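Local coordinates for chorismate mutase and shikimate 5-dehydrogenase fusion protein (Clostridium acetobutylicum, PDB 3FBT), which probably catalyses, through its shikimate dehydrogenase part, the reversible NADPH-linked reduction of 3-dehydroshikimate to shikimate, within a fusion with chorismate mutase, at residues Ile182-Glu196 with Asp212-Lys224. Numbering follows the deposited sequence.
Sequences IINCTPKGMYPKEGE and DLIYNPVETLFLK
Asn184 and Asp212, paired at the ends of adjacent parallel strands, point their side chains the same way and lie side by side, yet the amide and carboxylate planes stand 81° apart. Asn184 ND2 donates to Asp212 OD1 over 2.7 Å; OD1 lies almost in the amide plane, but the N-H comes to its syn side tilted 35° from the carboxylate plane. From the opposite face of the carboxylate, Ile214 N reaches the same OD1, closing an Asx turn, while Thr220 OG1 bonds to OD2 on the anti side. Three bonds thus fix the rotation of this buried carboxylate. Thr220 OG1 also accepts from Leu223 N, at 3.0 Å, as the N-cap of helix 221-228, so the strand end and helix start are coupled. Asn184 OD1 in turn takes two bonds: Thr186 OG1 on an in-plane lone pair and Thr186 N from above that plane.

With CG anti to the backbone N (chi1 171°), the Phe222 ring turns one face to Asn184 CB, 4.0 Å from CE2 and offset toward the rim; Ile182 O sits at its edge. Ile214 CD1 projects into the type II turn 187-190, 3.2 Å from Lys188 O. Gly189 O faces Pro217 CD at 3.3 Å, and the extended Glu194 side chain runs head-on to the same ring, its CG 3.4 Å from Pro217 CG. A water bridges Glu196 O and Phe222 N at the helix start.

In the Rossmann-type NADP domain, strand 181-184 lies between 124-128 and 209-212, with Leu128 packing against Ile182 and Asn184. Beyond the strand end, Leu213, a predicted NADP(+)-binding residue, touches Met239 of helix 237-252, and Asn216 rests on Ile272 of helix 258-273.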
loop_
_atom_site.group_PDB
_atom_site.type_symbol
_atom_site.label_atom_id
_atom_site.label_comp_id
_atom_site.label_asym_id
_atom_site.label_seq_id
_atom_site.Cartn_x
_atom_site.Cartn_y
_atom_site.Cartn_z
ATOM N N ILE A 182 39.992 -0.668 6.358
ATOM C CA ILE A 182 39.481 0.670 6.584
ATOM C C ILE A 182 38.137 0.826 5.844
ATOM O O ILE A 182 38.010 0.491 4.658
ATOM C CB ILE A 182 40.501 1.798 6.122
ATOM C CG1 ILE A 182 39.919 3.193 6.258
ATOM C CG2 ILE A 182 40.964 1.596 4.689
ATOM C CD1 ILE A 182 40.869 4.344 5.687
ATOM N N ILE A 183 37.148 1.332 6.580
ATOM C CA ILE A 183 35.737 1.305 6.159
ATOM C C ILE A 183 35.137 2.711 6.212
ATOM O O ILE A 183 35.126 3.337 7.272
ATOM C CB ILE A 183 34.940 0.389 7.104
ATOM C CG1 ILE A 183 35.568 -1.009 7.136
ATOM C CG2 ILE A 183 33.423 0.337 6.691
ATOM C CD1 ILE A 183 35.347 -1.711 8.431
ATOM N N ASN A 184 34.622 3.187 5.102
ATOM C CA ASN A 184 33.985 4.477 5.050
ATOM C C ASN A 184 32.521 4.367 5.417
ATOM O O ASN A 184 31.755 3.710 4.730
ATOM C CB ASN A 184 34.021 5.010 3.642
ATOM C CG ASN A 184 33.356 6.326 3.556
ATOM O OD1 ASN A 184 33.592 7.173 4.421
ATOM N ND2 ASN A 184 32.472 6.522 2.545
ATOM N N CYS A 185 32.132 5.002 6.505
ATOM C CA CYS A 185 30.734 5.077 6.883
ATOM C C CYS A 185 30.193 6.511 6.768
ATOM O O CYS A 185 29.073 6.782 7.192
ATOM C CB CYS A 185 30.611 4.582 8.330
ATOM S SG CYS A 185 30.647 2.800 8.413
ATOM N N THR A 186 30.982 7.411 6.179
ATOM C CA THR A 186 30.646 8.841 6.064
ATOM C C THR A 186 29.928 9.113 4.771
ATOM O O THR A 186 29.958 8.295 3.898
ATOM C CB THR A 186 31.943 9.818 5.954
ATOM O OG1 THR A 186 32.466 9.785 4.620
ATOM C CG2 THR A 186 33.016 9.449 6.900
ATOM N N PRO A 187 29.348 10.326 4.628
ATOM C CA PRO A 187 28.727 10.619 3.297
ATOM C C PRO A 187 29.636 11.195 2.229
ATOM O O PRO A 187 29.155 11.418 1.120
ATOM C CB PRO A 187 27.601 11.641 3.604
ATOM C CG PRO A 187 27.986 12.233 4.933
ATOM C CD PRO A 187 28.681 11.068 5.714
ATOM N N LYS A 188 30.931 11.357 2.513
ATOM C CA LYS A 188 31.889 11.839 1.504
ATOM C C LYS A 188 32.108 10.772 0.480
ATOM O O LYS A 188 32.368 9.622 0.817
ATOM C CB LYS A 188 33.226 12.182 2.139
ATOM C CG LYS A 188 33.096 12.866 3.454
ATOM C CD LYS A 188 34.220 13.814 3.590
ATOM C CE LYS A 188 33.890 14.904 4.622
ATOM N NZ LYS A 188 35.219 15.538 4.841
ATOM N N GLY A 189 31.979 11.145 -0.768
ATOM C CA GLY A 189 32.102 10.191 -1.868
ATOM C C GLY A 189 30.791 9.953 -2.631
ATOM O O GLY A 189 30.821 9.447 -3.777
ATOM N N MET A 190 29.655 10.247 -1.987
ATOM C CA MET A 190 28.316 10.116 -2.632
ATOM C C MET A 190 27.659 11.446 -2.789
ATOM O O MET A 190 27.924 12.348 -2.005
ATOM C CB MET A 190 27.382 9.160 -1.875
ATOM C CG MET A 190 26.762 9.582 -0.532
ATOM S SD MET A 190 25.461 8.343 0.032
ATOM C CE MET A 190 24.650 8.065 -1.457
ATOM N N TYR A 191 26.781 11.575 -3.791
ATOM C CA TYR A 191 26.098 12.840 -4.037
ATOM C C TYR A 191 25.597 13.418 -2.704
ATOM O O TYR A 191 25.099 12.662 -1.879
ATOM C CB TYR A 191 24.947 12.639 -4.980
ATOM C CG TYR A 191 24.208 13.924 -5.244
ATOM C CD1 TYR A 191 24.670 14.841 -6.205
ATOM C CD2 TYR A 191 23.087 14.261 -4.472
ATOM C CE1 TYR A 191 24.010 16.029 -6.428
ATOM C CE2 TYR A 191 22.415 15.426 -4.682
ATOM C CZ TYR A 191 22.882 16.309 -5.659
ATOM O OH TYR A 191 22.178 17.470 -5.846
ATOM N N PRO A 192 25.713 14.748 -2.482
ATOM C CA PRO A 192 26.284 15.794 -3.352
ATOM C C PRO A 192 27.719 16.055 -2.966
ATOM O O PRO A 192 28.196 17.168 -3.165
ATOM C CB PRO A 192 25.465 17.027 -2.987
ATOM C CG PRO A 192 25.247 16.864 -1.541
ATOM C CD PRO A 192 25.175 15.347 -1.249
ATOM N N LYS A 193 28.398 15.051 -2.397
ATOM C CA LYS A 193 29.782 15.220 -1.983
ATOM C C LYS A 193 30.692 14.287 -2.746
ATOM O O LYS A 193 31.694 13.827 -2.207
ATOM C CB LYS A 193 29.929 14.948 -0.474
ATOM C CG LYS A 193 29.035 15.798 0.412
ATOM C CD LYS A 193 29.249 15.437 1.887
ATOM C CE LYS A 193 28.059 15.809 2.791
ATOM N NZ LYS A 193 27.991 17.290 3.043
ATOM N N GLU A 194 30.354 14.019 -3.998
ATOM C CA GLU A 194 31.014 12.971 -4.752
ATOM C C GLU A 194 32.524 13.159 -5.080
ATOM O O GLU A 194 33.250 12.196 -5.294
ATOM C CB GLU A 194 30.223 12.711 -6.044
ATOM C CG GLU A 194 30.387 11.287 -6.576
ATOM C CD GLU A 194 29.735 11.056 -7.950
ATOM O OE1 GLU A 194 28.649 11.635 -8.219
ATOM O OE2 GLU A 194 30.298 10.271 -8.755
ATOM N N GLY A 195 33.014 14.378 -5.167
ATOM C CA GLY A 195 34.438 14.522 -5.514
ATOM C C GLY A 195 35.340 14.552 -4.292
ATOM O O GLY A 195 36.517 14.892 -4.391
ATOM N N GLU A 196 34.770 14.194 -3.134
ATOM C CA GLU A 196 35.495 14.201 -1.885
ATOM C C GLU A 196 35.745 12.794 -1.446
ATOM O O GLU A 196 34.972 11.860 -1.727
ATOM C CB GLU A 196 34.674 14.811 -0.748
ATOM C CG GLU A 196 34.620 16.297 -0.655
ATOM C CD GLU A 196 33.809 16.711 0.539
ATOM O OE1 GLU A 196 34.086 16.201 1.639
ATOM O OE2 GLU A 196 32.884 17.529 0.387
ATOM N N ASP A 212 33.970 0.733 1.077
ATOM C CA ASP A 212 33.058 1.877 1.127
ATOM C C ASP A 212 31.597 1.399 1.156
ATOM O O ASP A 212 31.196 0.581 0.353
ATOM C CB ASP A 212 33.229 2.757 -0.093
ATOM C CG ASP A 212 32.775 4.193 0.170
ATOM O OD1 ASP A 212 31.907 4.370 1.047
ATOM O OD2 ASP A 212 33.331 5.158 -0.455
ATOM N N LEU A 213 30.786 1.903 2.067
ATOM C CA LEU A 213 29.364 1.500 2.086
ATOM C C LEU A 213 28.552 2.242 1.027
ATOM O O LEU A 213 27.407 1.896 0.768
ATOM C CB LEU A 213 28.710 1.716 3.449
ATOM C CG LEU A 213 28.715 0.674 4.531
ATOM C CD1 LEU A 213 30.154 0.248 4.844
ATOM C CD2 LEU A 213 28.094 1.395 5.659
ATOM N N ILE A 214 29.138 3.268 0.430
ATOM C CA ILE A 214 28.620 3.868 -0.780
ATOM C C ILE A 214 28.703 2.932 -1.996
ATOM O O ILE A 214 29.745 2.264 -2.213
ATOM C CB ILE A 214 29.448 5.089 -1.083
ATOM C CG1 ILE A 214 29.330 6.064 0.119
ATOM C CG2 ILE A 214 29.043 5.689 -2.503
ATOM C CD1 ILE A 214 30.387 7.196 0.113
ATOM N N TYR A 215 27.623 2.898 -2.801
ATOM C CA TYR A 215 27.519 2.006 -3.999
ATOM C C TYR A 215 27.212 2.834 -5.241
ATOM O O TYR A 215 27.176 2.328 -6.365
ATOM C CB TYR A 215 26.374 0.950 -3.850
ATOM C CG TYR A 215 25.035 1.560 -3.464
ATOM C CD1 TYR A 215 24.190 2.155 -4.420
ATOM C CD2 TYR A 215 24.653 1.597 -2.147
ATOM C CE1 TYR A 215 22.961 2.764 -4.030
ATOM C CE2 TYR A 215 23.482 2.177 -1.757
ATOM C CZ TYR A 215 22.644 2.743 -2.687
ATOM O OH TYR A 215 21.514 3.307 -2.190
ATOM N N ASN A 216 26.893 4.100 -5.055
ATOM C CA ASN A 216 26.766 4.958 -6.208
ATOM C C ASN A 216 27.402 6.245 -5.811
ATOM O O ASN A 216 26.879 6.906 -4.907
ATOM C CB ASN A 216 25.300 5.226 -6.504
ATOM C CG ASN A 216 25.116 6.093 -7.724
ATOM O OD1 ASN A 216 26.057 6.301 -8.501
ATOM N ND2 ASN A 216 23.904 6.615 -7.907
ATOM N N PRO A 217 28.533 6.604 -6.453
ATOM C CA PRO A 217 29.151 5.917 -7.610
ATOM C C PRO A 217 29.784 4.584 -7.282
ATOM O O PRO A 217 30.061 4.301 -6.087
ATOM C CB PRO A 217 30.211 6.926 -8.118
ATOM C CG PRO A 217 30.418 7.889 -6.973
ATOM C CD PRO A 217 29.164 7.903 -6.161
ATOM N N VAL A 218 29.974 3.724 -8.288
ATOM C CA VAL A 218 30.480 2.373 -7.977
ATOM C C VAL A 218 31.952 2.403 -7.563
ATOM O O VAL A 218 32.453 1.496 -6.907
ATOM C CB VAL A 218 30.249 1.292 -9.091
ATOM C CG1 VAL A 218 28.770 0.847 -9.120
ATOM C CG2 VAL A 218 30.699 1.791 -10.427
ATOM N N GLU A 219 32.621 3.469 -7.950
ATOM C CA GLU A 219 33.965 3.758 -7.478
ATOM C C GLU A 219 33.979 5.195 -6.998
ATOM O O GLU A 219 33.906 6.129 -7.793
ATOM C CB GLU A 219 34.986 3.594 -8.601
ATOM C CG GLU A 219 36.435 3.690 -8.117
ATOM C CD GLU A 219 37.448 3.847 -9.237
ATOM O OE1 GLU A 219 37.460 4.903 -9.934
ATOM O OE2 GLU A 219 38.247 2.910 -9.395
ATOM N N THR A 220 34.006 5.361 -5.675
ATOM C CA THR A 220 34.283 6.627 -5.059
ATOM C C THR A 220 35.794 7.037 -5.216
ATOM O O THR A 220 36.673 6.189 -5.368
ATOM C CB THR A 220 33.943 6.559 -3.565
ATOM O OG1 THR A 220 34.654 5.478 -2.959
ATOM C CG2 THR A 220 32.417 6.331 -3.316
ATOM N N LEU A 221 36.090 8.328 -5.144
ATOM C CA LEU A 221 37.474 8.780 -4.968
ATOM C C LEU A 221 38.157 7.885 -3.942
ATOM O O LEU A 221 39.239 7.326 -4.176
ATOM C CB LEU A 221 37.508 10.251 -4.524
ATOM C CG LEU A 221 38.859 10.994 -4.585
ATOM C CD1 LEU A 221 39.503 10.874 -5.998
ATOM C CD2 LEU A 221 38.698 12.456 -4.192
ATOM N N PHE A 222 37.509 7.713 -2.796
ATOM C CA PHE A 222 38.050 6.845 -1.781
ATOM C C PHE A 222 38.463 5.480 -2.315
ATOM O O PHE A 222 39.529 4.980 -1.913
ATOM C CB PHE A 222 37.059 6.690 -0.634
ATOM C CG PHE A 222 37.424 5.639 0.391
ATOM C CD1 PHE A 222 38.400 5.892 1.321
ATOM C CD2 PHE A 222 36.726 4.431 0.472
ATOM C CE1 PHE A 222 38.687 4.986 2.273
ATOM C CE2 PHE A 222 36.975 3.515 1.452
ATOM C CZ PHE A 222 37.976 3.789 2.361
ATOM N N LEU A 223 37.622 4.842 -3.145
ATOM C CA LEU A 223 37.955 3.554 -3.703
ATOM C C LEU A 223 38.972 3.544 -4.898
ATOM O O LEU A 223 39.738 2.586 -5.057
ATOM C CB LEU A 223 36.687 2.798 -4.079
ATOM C CG LEU A 223 35.771 2.366 -2.921
ATOM C CD1 LEU A 223 34.573 1.695 -3.542
ATOM C CD2 LEU A 223 36.494 1.398 -1.940
ATOM N N LYS A 224 38.941 4.573 -5.737
ATOM C CA LYS A 224 39.972 4.754 -6.760
ATOM C C LYS A 224 41.345 4.723 -6.069
ATOM O O LYS A 224 42.200 3.814 -6.314
ATOM C CB LYS A 224 39.778 6.101 -7.467
ATOM C CG LYS A 224 40.834 6.354 -8.537
ATOM C CD LYS A 224 40.995 7.804 -8.845
ATOM C CE LYS A 224 39.649 8.458 -9.237
ATOM N NZ LYS A 224 39.870 9.634 -10.171
HETATM O O HOH W 1 35.424 9.060 -2.072
#